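Local coordinates for protein mannonate dehydratase (Streptococcus suis, PDB 3BDK) that probably catalyses the dehydration of D-mannonate to 2-dehydro-3-deoxy-D-gluconate in a manganese-containing TIM-barrel active site, at residues 98-103 with 198-203; 109-114 with 206-211; 138-143 with 296-301; 213-218 with 249-254; 243-248 with 277-282. All coordinates share one frame; numbering follows the deposited sequence.

Interaction 1. Residues 98-103 with 198-203; sequences NRDALI and LEYFIK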
# COMPACT_ATOMS: atom_id res chain seq x y z
N ASN A 98 -22.10 26.69 -32.88
CA ASN A 98 -22.55 25.31 -32.78
C ASN A 98 -22.39 24.64 -31.42
O ASN A 98 -22.40 23.42 -31.36
CB ASN A 98 -21.67 24.48 -33.72
CG ASN A 98 -20.19 24.68 -33.44
OD1 ASN A 98 -19.62 25.70 -33.82
ND2 ASN A 98 -19.58 23.72 -32.76
N ARG A 99 -22.22 25.41 -30.36
CA ARG A 99 -21.97 24.80 -29.06
C ARG A 99 -23.22 24.30 -28.37
O ARG A 99 -23.16 23.29 -27.66
CB ARG A 99 -21.16 25.72 -28.13
CG ARG A 99 -21.89 26.96 -27.58
CD ARG A 99 -20.92 27.88 -26.87
NE ARG A 99 -21.47 29.21 -26.62
CZ ARG A 99 -20.85 30.17 -25.94
NH1 ARG A 99 -19.64 29.96 -25.42
NH2 ARG A 99 -21.43 31.35 -25.76
N ASP A 100 -24.34 25.00 -28.58
CA ASP A 100 -25.61 24.73 -27.88
C ASP A 100 -26.11 23.30 -27.99
O ASP A 100 -26.57 22.72 -27.01
CB ASP A 100 -26.71 25.68 -28.38
CG ASP A 100 -26.82 26.93 -27.54
OD1 ASP A 100 -26.55 26.85 -26.32
OD2 ASP A 100 -27.17 28.00 -28.11
N ALA A 101 -26.02 22.76 -29.21
CA ALA A 101 -26.38 21.38 -29.48
C ALA A 101 -25.44 20.43 -28.73
O ALA A 101 -25.89 19.47 -28.12
CB ALA A 101 -26.33 21.11 -30.99
N LEU A 102 -24.14 20.71 -28.77
CA LEU A 102 -23.17 19.87 -28.07
C LEU A 102 -23.48 19.87 -26.57
O LEU A 102 -23.53 18.81 -25.95
CB LEU A 102 -21.73 20.29 -28.39
CG LEU A 102 -21.38 20.12 -29.89
CD1 LEU A 102 -20.34 21.11 -30.36
CD2 LEU A 102 -20.93 18.71 -30.25
N ILE A 103 -23.76 21.05 -26.03
CA ILE A 103 -24.19 21.20 -24.64
C ILE A 103 -25.50 20.43 -24.38
O ILE A 103 -25.69 19.87 -23.30
CB ILE A 103 -24.33 22.69 -24.23
CG1 ILE A 103 -22.95 23.34 -24.19
CG2 ILE A 103 -25.04 22.83 -22.87
CD1 ILE A 103 -22.97 24.85 -24.01
N LEU A 198 -16.44 28.95 -20.24
CA LEU A 198 -16.71 28.03 -19.16
C LEU A 198 -17.93 28.46 -18.40
O LEU A 198 -18.78 27.63 -18.06
CB LEU A 198 -15.52 27.95 -18.18
CG LEU A 198 -15.69 27.14 -16.88
CD1 LEU A 198 -15.95 25.65 -17.14
CD2 LEU A 198 -14.48 27.31 -15.98
N GLU A 199 -18.01 29.74 -18.09
CA GLU A 199 -19.15 30.26 -17.37
C GLU A 199 -20.45 29.95 -18.11
O GLU A 199 -21.43 29.51 -17.50
CB GLU A 199 -18.99 31.76 -17.17
CG GLU A 199 -19.85 32.28 -16.03
CD GLU A 199 -19.99 33.77 -16.07
OE1 GLU A 199 -19.03 34.43 -16.56
OE2 GLU A 199 -21.05 34.27 -15.64
N TYR A 200 -20.44 30.16 -19.42
CA TYR A 200 -21.56 29.83 -20.28
C TYR A 200 -21.95 28.37 -20.14
O TYR A 200 -23.13 28.04 -20.00
CB TYR A 200 -21.17 30.11 -21.73
CG TYR A 200 -22.31 29.97 -22.73
CD1 TYR A 200 -23.17 31.04 -23.00
CD2 TYR A 200 -22.50 28.78 -23.43
CE1 TYR A 200 -24.20 30.93 -23.92
CE2 TYR A 200 -23.53 28.65 -24.35
CZ TYR A 200 -24.37 29.73 -24.60
OH TYR A 200 -25.39 29.60 -25.53
N PHE A 201 -20.93 27.51 -20.19
CA PHE A 201 -21.09 26.05 -20.03
C PHE A 201 -21.63 25.68 -18.65
O PHE A 201 -22.53 24.86 -18.54
CB PHE A 201 -19.73 25.38 -20.29
CG PHE A 201 -19.71 23.89 -20.05
CD1 PHE A 201 -19.06 23.37 -18.93
CD2 PHE A 201 -20.27 23.01 -20.97
CE1 PHE A 201 -19.01 22.01 -18.71
CE2 PHE A 201 -20.22 21.64 -20.76
CZ PHE A 201 -19.60 21.13 -19.63
N ILE A 202 -21.09 26.30 -17.61
CA ILE A 202 -21.48 26.01 -16.23
C ILE A 202 -22.94 26.38 -15.99
O ILE A 202 -23.74 25.52 -15.64
CB ILE A 202 -20.53 26.72 -15.21
CG1 ILE A 202 -19.16 26.03 -15.16
CG2 ILE A 202 -21.14 26.77 -13.83
CD1 ILE A 202 -19.17 24.51 -14.89
N LYS A 203 -23.31 27.64 -16.21
CA LYS A 203 -24.67 28.04 -15.87
C LYS A 203 -25.68 27.32 -16.74
O LYS A 203 -26.83 27.20 -16.35
CB LYS A 203 -24.88 29.57 -15.81
CG LYS A 203 -24.43 30.36 -17.03
CD LYS A 203 -24.60 31.88 -16.82
CE LYS A 203 -23.83 32.35 -15.61
NZ LYS A 203 -22.54 31.60 -15.48
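The helical turns that bring Arg99 against Tyr200 and Ile103 against Phe201 run at 41° to each other, with axes 11.5 Å apart at closest approach. The guanidinium of Arg99 lies flat over one face of the Tyr200 ring. Its CZ sits 3.4 Å from the centroid of the Tyr200 ring, close to the ring normal, so this is both a stack and a cation-pi contact. An extended chain from CG to NE lets Arg99 reach across. Tyr200 comes from the opposite direction, its CG turned anti to the backbone N (chi1 -173°). Asp100 takes the far end of the same ring: Tyr200 OH donates to Asp100 OD1 at 3.1 Å. The hydroxyl meets that oxygen on its syn side, 30° out of the carboxylate plane. Beside these polar groups, Ile103 CD1 meets the ring edge at Tyr200 CE2 (3.9 Å). Ile103 CG1 lies at the edge of the Phe201 ring, 4.2 Å from CD2. The Phe201 ring also meets Tyr106 edge to face. These helices pack side by side on the outside of the barrel. The cation over the Tyr200 ring would probably polarise the phenol and strengthen its bond to Asp100.

Interaction 2. Residues 109-114 with 206-211; sequences SIRNVG and LPTAEE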
# COMPACT_ATOMS: atom_id res chain seq x y z
N SER A 109 -26.53 13.35 -20.87
CA SER A 109 -25.49 12.60 -20.17
C SER A 109 -25.63 12.77 -18.67
O SER A 109 -25.57 11.79 -17.92
CB SER A 109 -24.11 13.04 -20.62
OG SER A 109 -23.91 12.72 -21.97
N ILE A 110 -25.86 14.01 -18.24
CA ILE A 110 -25.99 14.28 -16.82
C ILE A 110 -27.24 13.60 -16.29
O ILE A 110 -27.23 13.12 -15.16
CB ILE A 110 -26.09 15.79 -16.46
CG1 ILE A 110 -25.20 16.67 -17.37
CG2 ILE A 110 -25.80 16.01 -14.98
CD1 ILE A 110 -23.71 16.55 -17.15
N ARG A 111 -28.30 13.58 -17.09
CA ARG A 111 -29.58 13.02 -16.64
C ARG A 111 -29.54 11.48 -16.65
O ARG A 111 -29.83 10.86 -15.63
CB ARG A 111 -30.76 13.58 -17.46
CG ARG A 111 -31.36 14.90 -16.91
CD ARG A 111 -32.57 15.40 -17.77
NE ARG A 111 -32.19 15.65 -19.16
CZ ARG A 111 -32.05 16.86 -19.71
NH1 ARG A 111 -31.68 16.97 -20.98
NH2 ARG A 111 -32.28 17.96 -18.98
N ASN A 112 -29.18 10.90 -17.78
CA ASN A 112 -28.90 9.47 -17.88
C ASN A 112 -28.01 8.90 -16.75
O ASN A 112 -28.26 7.80 -16.23
CB ASN A 112 -28.32 9.14 -19.26
CG ASN A 112 -29.38 9.13 -20.34
OD1 ASN A 112 -30.57 9.14 -20.04
ND2 ASN A 112 -28.96 9.11 -21.59
N VAL A 113 -26.98 9.66 -16.36
CA VAL A 113 -26.06 9.28 -15.27
C VAL A 113 -26.72 9.40 -13.89
O VAL A 113 -26.52 8.54 -13.02
CB VAL A 113 -24.73 10.09 -15.37
CG1 VAL A 113 -23.94 10.08 -14.06
CG2 VAL A 113 -23.88 9.57 -16.54
N GLY A 114 -27.51 10.45 -13.68
CA GLY A 114 -28.36 10.55 -12.48
C GLY A 114 -29.39 9.43 -12.44
O GLY A 114 -29.83 9.01 -11.36
N LEU A 206 -25.56 23.24 -14.80
CA LEU A 206 -25.72 23.00 -13.37
C LEU A 206 -27.14 22.67 -12.91
O LEU A 206 -27.34 21.64 -12.26
CB LEU A 206 -25.06 24.11 -12.55
CG LEU A 206 -23.64 23.79 -12.05
CD1 LEU A 206 -23.65 23.12 -10.67
CD2 LEU A 206 -22.83 22.95 -13.04
N PRO A 207 -28.15 23.50 -13.25
CA PRO A 207 -29.51 23.11 -12.86
C PRO A 207 -29.85 21.71 -13.39
O PRO A 207 -30.46 20.92 -12.67
CB PRO A 207 -30.38 24.17 -13.54
CG PRO A 207 -29.52 24.74 -14.64
CD PRO A 207 -28.15 24.76 -14.01
N THR A 208 -29.45 21.41 -14.63
CA THR A 208 -29.58 20.07 -15.21
C THR A 208 -28.98 19.02 -14.29
O THR A 208 -29.51 17.91 -14.20
CB THR A 208 -28.87 19.99 -16.60
OG1 THR A 208 -29.25 21.10 -17.43
CG2 THR A 208 -29.18 18.67 -17.33
N ALA A 209 -27.90 19.37 -13.60
CA ALA A 209 -27.16 18.44 -12.73
C ALA A 209 -27.71 18.40 -11.33
O ALA A 209 -27.69 17.36 -10.69
CB ALA A 209 -25.68 18.80 -12.70
N GLU A 210 -28.18 19.54 -10.83
CA GLU A 210 -28.93 19.53 -9.58
C GLU A 210 -30.27 18.81 -9.80
O GLU A 210 -30.83 18.22 -8.87
CB GLU A 210 -29.16 20.94 -9.06
CG GLU A 210 -27.89 21.65 -8.59
CD GLU A 210 -28.06 23.16 -8.53
OE1 GLU A 210 -27.89 23.74 -7.42
OE2 GLU A 210 -28.39 23.76 -9.59
N GLU A 211 -30.75 18.85 -11.05
CA GLU A 211 -32.00 18.17 -11.42
C GLU A 211 -31.83 16.64 -11.46
O GLU A 211 -32.81 15.90 -11.25
CB GLU A 211 -32.64 18.81 -12.69
CG GLU A 211 -32.66 18.08 -14.09
CD GLU A 211 -33.22 18.97 -15.27
OE1 GLU A 211 -33.20 18.55 -16.45
OE2 GLU A 211 -33.68 20.12 -15.01
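Ile110 packs directly on Ala209 where the segments 109-114 and 206-210 run nearly parallel, 11° apart. This is the tight, buried part of the contact. The CG2 branch of Ile110 lies 3.6 Å from both CA and CB of Ala209. The CA atoms of Ile110 and Ala209 are the nearest pair across the two segments, 6.0 Å apart. Both residues also touch Met216 of the strand beneath. Arg111 bends at chi3 (-59°), which brings its guanidinium back toward the other helix. Buried Thr208 covers one face of that group, with its CG2 3.6 Å from Arg111 NH2. Toward solvent, at the guanidinium edge, Arg111 NH2 donates to Glu211 OE1 in a 2.8 Å salt bridge. The oxygen lies in the guanidinium plane and is approached nearly along its C-O axis. A single nitrogen makes this bond, and Glu211 itself is exposed. An apolar inner side over a strand and a charged outer rim are characteristic of neighbouring helices in the outer layer of a TIM barrel.

Interaction 3. Residues 138-143 with 296-301; sequences HPLPDG and GFQETA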
# COMPACT_ATOMS: atom_id res chain seq x y z
N HIS A 138 10.16 7.75 -17.35
CA HIS A 138 11.32 8.46 -16.80
C HIS A 138 11.81 7.69 -15.59
O HIS A 138 10.99 7.32 -14.74
CB HIS A 138 10.97 9.90 -16.42
CG HIS A 138 12.14 10.84 -16.48
ND1 HIS A 138 12.86 11.04 -17.63
CD2 HIS A 138 12.70 11.63 -15.53
CE1 HIS A 138 13.83 11.91 -17.39
NE2 HIS A 138 13.75 12.29 -16.13
N PRO A 139 13.13 7.41 -15.53
CA PRO A 139 13.70 6.64 -14.40
C PRO A 139 13.57 7.33 -13.04
O PRO A 139 13.73 8.54 -12.95
CB PRO A 139 15.19 6.46 -14.78
CG PRO A 139 15.25 6.71 -16.29
CD PRO A 139 14.14 7.75 -16.55
N LEU A 140 13.26 6.54 -12.02
CA LEU A 140 13.32 6.97 -10.62
C LEU A 140 14.54 6.31 -9.93
O LEU A 140 15.06 5.31 -10.43
CB LEU A 140 12.01 6.60 -9.89
CG LEU A 140 10.79 7.49 -10.22
CD1 LEU A 140 9.49 6.80 -9.84
CD2 LEU A 140 10.86 8.82 -9.52
N PRO A 141 15.02 6.89 -8.81
CA PRO A 141 16.13 6.35 -8.01
C PRO A 141 16.06 4.87 -7.68
O PRO A 141 17.09 4.22 -7.63
CB PRO A 141 16.06 7.17 -6.73
CG PRO A 141 15.58 8.47 -7.19
CD PRO A 141 14.53 8.16 -8.23
N ASP A 142 14.87 4.33 -7.45
CA ASP A 142 14.78 2.92 -7.08
C ASP A 142 14.78 1.97 -8.29
O ASP A 142 14.61 0.74 -8.13
CB ASP A 142 13.59 2.64 -6.13
CG ASP A 142 12.23 2.87 -6.79
OD1 ASP A 142 12.15 2.98 -8.02
OD2 ASP A 142 11.22 2.95 -6.06
N GLY A 143 14.96 2.53 -9.50
CA GLY A 143 15.00 1.73 -10.75
C GLY A 143 13.66 1.55 -11.46
O GLY A 143 13.64 1.14 -12.62
N GLY A 296 10.04 21.77 -14.16
CA GLY A 296 8.94 20.88 -14.48
C GLY A 296 8.63 19.99 -13.29
O GLY A 296 8.63 20.45 -12.14
N PHE A 297 8.38 18.72 -13.56
CA PHE A 297 7.91 17.83 -12.50
C PHE A 297 7.93 16.38 -12.92
O PHE A 297 7.94 16.05 -14.11
CB PHE A 297 6.50 18.22 -12.04
CG PHE A 297 5.45 18.05 -13.10
CD1 PHE A 297 5.15 19.09 -13.96
CD2 PHE A 297 4.74 16.87 -13.21
CE1 PHE A 297 4.16 18.94 -14.94
CE2 PHE A 297 3.76 16.71 -14.21
CZ PHE A 297 3.47 17.77 -15.07
N GLN A 298 7.91 15.51 -11.91
CA GLN A 298 7.92 14.08 -12.11
C GLN A 298 7.04 13.39 -11.09
O GLN A 298 7.14 13.65 -9.88
CB GLN A 298 9.33 13.52 -12.00
CG GLN A 298 9.32 11.99 -12.19
CD GLN A 298 10.64 11.37 -12.52
OE1 GLN A 298 10.71 10.17 -12.70
NE2 GLN A 298 11.70 12.17 -12.62
N GLU A 299 6.18 12.50 -11.59
CA GLU A 299 5.32 11.69 -10.74
C GLU A 299 6.17 10.70 -9.94
O GLU A 299 7.14 10.14 -10.46
CB GLU A 299 4.29 10.96 -11.59
CG GLU A 299 3.33 11.91 -12.28
CD GLU A 299 2.22 11.24 -13.08
OE1 GLU A 299 1.80 10.10 -12.74
OE2 GLU A 299 1.75 11.90 -14.04
N THR A 300 5.78 10.48 -8.68
CA THR A 300 6.52 9.60 -7.80
C THR A 300 5.62 8.56 -7.18
O THR A 300 4.46 8.43 -7.54
CB THR A 300 7.22 10.39 -6.64
OG1 THR A 300 6.23 10.99 -5.79
CG2 THR A 300 8.15 11.47 -7.18
N ALA A 301 6.17 7.79 -6.26
CA ALA A 301 5.41 6.87 -5.42
C ALA A 301 4.49 7.71 -4.56
O ALA A 301 4.78 8.87 -4.30
CB ALA A 301 6.36 6.07 -4.55
O HOH W 1 14.02 10.70 -11.61
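Gln298 reaches His138 and Leu140 with a side chain extended beyond CG, its CG anti to the backbone N (chi1 179°). His138 has CG turned the same way (chi1 -153°), which carries its ring to the amide; an edge of the ring faces Gln298. The two residues lie on strands 135-139 and 296-299 of a small antiparallel sheet, with strand 145-150 running between them. A type I turn from Leu140 to Gly143 leads into that middle strand. The ring and amide planes are 62° apart, and His138 CD2 comes 3.1 Å from Gln298 NE2 without a hydrogen bond. His138 ND1 is bonded instead to Asp135. Leu140 slides past the glutamine in the opposite direction, with CD2 3.5 Å from Gln298 OE1. Lys379 of the second subunit packs on Leu140, so the contact lies near the dimer interface. Glu299, whose side chain is about 6 Å from the bound D-mannose, forms a salt bridge with Arg133. A water joins the segments: it donates to Pro139 O at 2.6 Å and accepts from Gln298 NE2 at 2.9 Å.

Interaction 4. Residues 213-218 with 249-254; sequences GVKMAI and SEHNGI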
# COMPACT_ATOMS: atom_id res chain seq x y z
N GLY A 213 -29.41 14.94 -9.40
CA GLY A 213 -28.69 14.53 -8.18
C GLY A 213 -27.16 14.52 -8.29
O GLY A 213 -26.46 14.56 -7.26
N VAL A 214 -26.67 14.47 -9.52
CA VAL A 214 -25.25 14.36 -9.88
C VAL A 214 -24.43 15.61 -9.54
O VAL A 214 -24.81 16.71 -9.91
CB VAL A 214 -25.12 14.13 -11.41
CG1 VAL A 214 -23.67 14.07 -11.85
CG2 VAL A 214 -25.86 12.87 -11.84
N LYS A 215 -23.29 15.43 -8.85
CA LYS A 215 -22.38 16.55 -8.53
C LYS A 215 -21.19 16.63 -9.50
O LYS A 215 -20.51 15.62 -9.75
CB LYS A 215 -21.83 16.48 -7.10
CG LYS A 215 -22.86 16.27 -6.02
CD LYS A 215 -22.25 16.41 -4.63
CE LYS A 215 -22.86 15.40 -3.66
NZ LYS A 215 -22.56 15.73 -2.23
N MET A 216 -20.95 17.82 -10.03
CA MET A 216 -19.87 18.02 -10.99
C MET A 216 -18.56 18.35 -10.29
O MET A 216 -18.55 19.02 -9.25
CB MET A 216 -20.23 19.14 -11.98
CG MET A 216 -21.55 18.93 -12.69
SD MET A 216 -21.64 17.34 -13.55
CE MET A 216 -20.71 17.71 -15.04
N ALA A 217 -17.45 17.87 -10.85
CA ALA A 217 -16.15 18.01 -10.22
C ALA A 217 -15.04 18.14 -11.26
O ALA A 217 -14.71 17.18 -11.96
CB ALA A 217 -15.88 16.82 -9.30
N ILE A 218 -14.47 19.34 -11.35
CA ILE A 218 -13.62 19.69 -12.48
C ILE A 218 -12.17 19.29 -12.23
O ILE A 218 -11.54 19.76 -11.28
CB ILE A 218 -13.67 21.20 -12.78
CG1 ILE A 218 -12.79 21.54 -13.98
CG2 ILE A 218 -13.25 22.00 -11.56
CD1 ILE A 218 -13.48 23.60 -15.16
N SER A 249 -22.91 26.73 -5.74
CA SER A 249 -23.77 25.60 -5.42
C SER A 249 -22.91 24.37 -5.15
O SER A 249 -21.98 24.07 -5.91
CB SER A 249 -24.74 25.32 -6.57
OG SER A 249 -25.34 24.05 -6.45
N GLU A 250 -23.23 23.66 -4.08
CA GLU A 250 -22.45 22.49 -3.68
C GLU A 250 -22.31 21.45 -4.80
O GLU A 250 -21.36 20.69 -4.80
CB GLU A 250 -22.92 21.97 -2.31
CG GLU A 250 -22.20 22.70 -1.10
CD GLU A 250 -23.11 23.36 0.01
OE1 GLU A 250 -24.14 24.02 -0.31
OE2 GLU A 250 -22.74 23.27 1.22
N HIS A 251 -23.20 21.47 -5.79
CA HIS A 251 -23.14 20.62 -7.00
C HIS A 251 -22.13 21.08 -8.08
O HIS A 251 -21.92 20.37 -9.08
CB HIS A 251 -24.53 20.53 -7.63
CG HIS A 251 -25.45 19.58 -6.93
ND1 HIS A 251 -25.80 19.73 -5.60
CD2 HIS A 251 -26.09 18.47 -7.37
CE1 HIS A 251 -26.61 18.75 -5.25
NE2 HIS A 251 -26.80 17.97 -6.31
N ASN A 252 -21.58 22.28 -7.88
CA ASN A 252 -20.52 22.88 -8.70
C ASN A 252 -19.23 22.77 -7.92
O ASN A 252 -18.95 23.60 -7.05
CB ASN A 252 -20.84 24.36 -8.96
CG ASN A 252 -19.89 25.01 -9.95
OD1 ASN A 252 -19.58 24.46 -11.01
ND2 ASN A 252 -19.42 26.22 -9.61
N GLY A 253 -18.44 21.74 -8.23
CA GLY A 253 -17.24 21.43 -7.45
C GLY A 253 -15.99 21.10 -8.25
O GLY A 253 -15.95 21.17 -9.49
N ILE A 254 -14.95 20.75 -7.51
CA ILE A 254 -13.67 20.38 -8.10
C ILE A 254 -13.33 18.93 -7.81
O ILE A 254 -13.88 18.29 -6.89
CB ILE A 254 -12.53 21.27 -7.56
CG1 ILE A 254 -12.40 21.09 -6.04
CG2 ILE A 254 -12.76 22.74 -7.93
CD1 ILE A 254 -11.28 21.86 -5.43
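Met216 and Ala217 lie alongside Asn252 and Gly253 as neighbouring parallel strands. Three backbone bonds hold them in register: Met216 N to His251 O (2.9 Å), Gly253 N to Met216 O (2.9 Å) and Ile218 N to Gly253 O (3.0 Å). The second is the most bent, at 130°, and its donor lies above the carbonyl plane of Met216. Gly253 O also receives a CA-H...O contact from Ala217 CA at 3.2 Å.

His251 precedes its strand and covers the start of the other. Its CB leads to His251 CG, which is set beside the backbone N (chi1 -78°) and comes within 4.2 Å of Val214 O. The next atom, His251 CD2, comes closer to the same Val214 O (3.3 Å), which lies near the ring plane. At the tip, His251 NE2 approaches Gly213 O at 3.6 Å. Lys215 CG stands over the ring face, 12° off its normal, in a CH-pi contact. At the other end, Ile218 CG2 meets Ile254 CG2 at 3.7 Å.

These strands and helix 237-245 form a beta-alpha-beta unit of the TIM barrel. Strand 120-123 flanks 215-218 and strand 282-286 flanks 252-257. Helices 99-114 and 191-210 cover the side of Met216 and Ile218.

Interaction 5. Residues 243-248 with 277-282; sequences FLNLYD and LKRNRI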
# COMPACT_ATOMS: atom_id res chain seq x y z
N PHE A 243 -13.90 29.75 -9.78
CA PHE A 243 -14.65 28.69 -10.45
C PHE A 243 -15.87 28.32 -9.62
O PHE A 243 -16.98 28.15 -10.14
CB PHE A 243 -13.83 27.44 -10.68
CG PHE A 243 -14.64 26.30 -11.24
CD1 PHE A 243 -14.86 26.20 -12.61
CD2 PHE A 243 -15.22 25.37 -10.39
CE1 PHE A 243 -15.62 25.17 -13.12
CE2 PHE A 243 -15.99 24.35 -10.89
CZ PHE A 243 -16.19 24.24 -12.26
N LEU A 244 -15.63 28.17 -8.33
CA LEU A 244 -16.70 27.97 -7.41
C LEU A 244 -17.75 29.05 -7.69
O LEU A 244 -18.91 28.72 -7.96
CB LEU A 244 -16.17 27.96 -5.96
CG LEU A 244 -15.81 26.57 -5.37
CD1 LEU A 244 -15.51 25.45 -6.40
CD2 LEU A 244 -14.69 26.59 -4.30
N ASN A 245 -17.32 30.31 -7.75
CA ASN A 245 -18.25 31.44 -7.82
C ASN A 245 -19.07 31.59 -9.10
O ASN A 245 -20.05 32.34 -9.11
CB ASN A 245 -17.55 32.75 -7.45
CG ASN A 245 -17.04 32.75 -6.02
OD1 ASN A 245 -17.32 31.84 -5.23
ND2 ASN A 245 -16.27 33.77 -5.68
N LEU A 246 -18.71 30.85 -10.15
CA LEU A 246 -19.51 30.80 -11.39
C LEU A 246 -20.95 30.30 -11.16
O LEU A 246 -21.83 30.49 -12.01
CB LEU A 246 -18.84 29.90 -12.44
CG LEU A 246 -17.44 30.23 -12.96
CD1 LEU A 246 -16.86 29.06 -13.73
CD2 LEU A 246 -17.47 31.48 -13.84
N TYR A 247 -21.16 29.68 -10.01
CA TYR A 247 -22.42 29.03 -9.67
C TYR A 247 -22.25 28.48 -8.26
O TYR A 247 -21.96 27.29 -8.08
CB TYR A 247 -22.69 27.89 -10.65
CG TYR A 247 -24.11 27.42 -10.71
CD1 TYR A 247 -24.58 26.45 -9.82
CD2 TYR A 247 -24.99 27.91 -11.67
CE1 TYR A 247 -25.90 26.00 -9.88
CE2 TYR A 247 -26.31 27.48 -11.73
CZ TYR A 247 -26.76 26.52 -10.83
OH TYR A 247 -28.05 26.09 -10.90
N ASP A 248 -22.41 29.36 -7.27
CA ASP A 248 -22.19 29.02 -5.87
C ASP A 248 -23.18 27.97 -5.37
O ASP A 248 -24.16 28.28 -4.67
CB ASP A 248 -22.24 30.28 -4.99
CG ASP A 248 -21.86 29.99 -3.56
OD1 ASP A 248 -20.66 29.87 -3.27
OD2 ASP A 248 -22.77 29.86 -2.71
N LEU A 277 -12.48 22.60 1.23
CA LEU A 277 -13.25 21.82 2.18
C LEU A 277 -14.19 22.71 2.99
O LEU A 277 -15.36 22.40 3.12
CB LEU A 277 -12.35 20.99 3.11
CG LEU A 277 -11.59 19.78 2.58
CD1 LEU A 277 -10.59 19.35 3.62
CD2 LEU A 277 -12.48 18.62 2.17
N LYS A 278 -13.67 23.82 3.53
CA LYS A 278 -14.49 24.78 4.29
C LYS A 278 -15.67 25.27 3.46
O LYS A 278 -16.67 25.71 4.01
CB LYS A 278 -13.68 25.99 4.73
CG LYS A 278 -12.68 25.72 5.82
CD LYS A 278 -11.97 27.00 6.28
CE LYS A 278 -11.42 26.83 7.70
NZ LYS A 278 -10.62 27.99 8.25
N ARG A 279 -15.57 25.21 2.15
CA ARG A 279 -16.69 25.61 1.31
C ARG A 279 -17.57 24.44 0.88
O ARG A 279 -18.49 24.63 0.09
CB ARG A 279 -16.21 26.41 0.10
CG ARG A 279 -15.82 27.84 0.45
CD ARG A 279 -15.67 28.70 -0.78
NE ARG A 279 -16.93 28.91 -1.50
CZ ARG A 279 -17.05 29.66 -2.60
NH1 ARG A 279 -18.23 29.79 -3.18
NH2 ARG A 279 -16.00 30.28 -3.12
N ASN A 280 -17.30 23.24 1.41
CA ASN A 280 -17.99 22.02 1.00
C ASN A 280 -17.94 21.84 -0.52
O ASN A 280 -18.96 21.62 -1.18
CB ASN A 280 -19.45 22.00 1.53
CG ASN A 280 -20.10 20.60 1.43
OD1 ASN A 280 -19.64 19.64 2.07
ND2 ASN A 280 -21.16 20.48 0.63
N ARG A 281 -16.74 21.93 -1.08
CA ARG A 281 -16.65 21.97 -2.53
C ARG A 281 -15.73 20.92 -3.15
O ARG A 281 -15.42 20.97 -4.34
CB ARG A 281 -16.31 23.39 -3.01
CG ARG A 281 -17.50 24.38 -2.98
CD ARG A 281 -18.75 23.76 -3.64
NE ARG A 281 -19.89 24.67 -3.74
CZ ARG A 281 -20.61 25.11 -2.71
NH1 ARG A 281 -20.30 24.76 -1.47
NH2 ARG A 281 -21.64 25.92 -2.93
N ILE A 282 -15.29 19.96 -2.34
CA ILE A 282 -14.57 18.82 -2.87
C ILE A 282 -15.59 17.72 -3.13
O ILE A 282 -16.19 17.21 -2.20
CB ILE A 282 -13.46 18.32 -1.93
CG1 ILE A 282 -12.54 19.46 -1.50
CG2 ILE A 282 -12.67 17.22 -2.61
CD1 ILE A 282 -11.09 19.04 -1.25
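Arg279 and Asp248 form the salt bridge of this contact. Arg279 NH1 is modelled 2.4 Å from Asp248 OD1, a very short distance whose exact value is doubtful. The carboxylate and guanidinium are nearly coplanar. Asp248 also lies near a second positive charge, since Arg281 NH2 is 4.1 Å from Asp248 OD1. No N-H of Arg281 points at that oxygen.

The hydrogen bonds to a neutral partner go to Asn245. Asn245 OD1 accepts from both Arg279 NH2 (2.9 Å) and Arg279 NH1 (3.0 Å). The NH1 bond is almost in line with the amide carbonyl, whereas the NH2 donor is tilted 25° from the carbonyl plane. The oxygen lies in the guanidinium plane, although the amide itself is turned 43° from it. Arg279 bends at chi3 (66°) to offer this end. Tyr275 OH takes a further bond from NH2, which helps fix the group.

Helix 269-278 ends just before Arg279 in a Schellman motif, with Asn280 at positive phi as the C-prime residue. The chain then enters barrel strand 282-286.

The packing contacts come from Leu244. Leu244 CB lies over one face of the Arg279 guanidinium, 3.7 Å from Arg279 NH2. Farther along the side chain, Leu244 CG lies 3.7 Å from Arg281 CG, on the aliphatic part of that arginine.

How the interactions relate
Interactions 1 and 2 lie on the same helix pair, 99-114 with 191-210, with centres 14 Å apart. Helix 191-210 leads on to strand 215-218, where interaction 4 begins, its centre 10 Å from that of interaction 2. Interactions 4 and 5 alternate along the chain and touch, with centres 8 Å apart. Glu210 links interaction 2 to interactions 4 and 5 through Ser249 and Tyr247. Together, these four contacts join consecutive strands and outer helices of one barrel wall. Interaction 3 stands apart, 33 to 39 Å from the others between centres, on a separate antiparallel sheet. Its segments enclose interactions 4 and 5 in sequence, and it lies nearer the bound sugar and the second subunit.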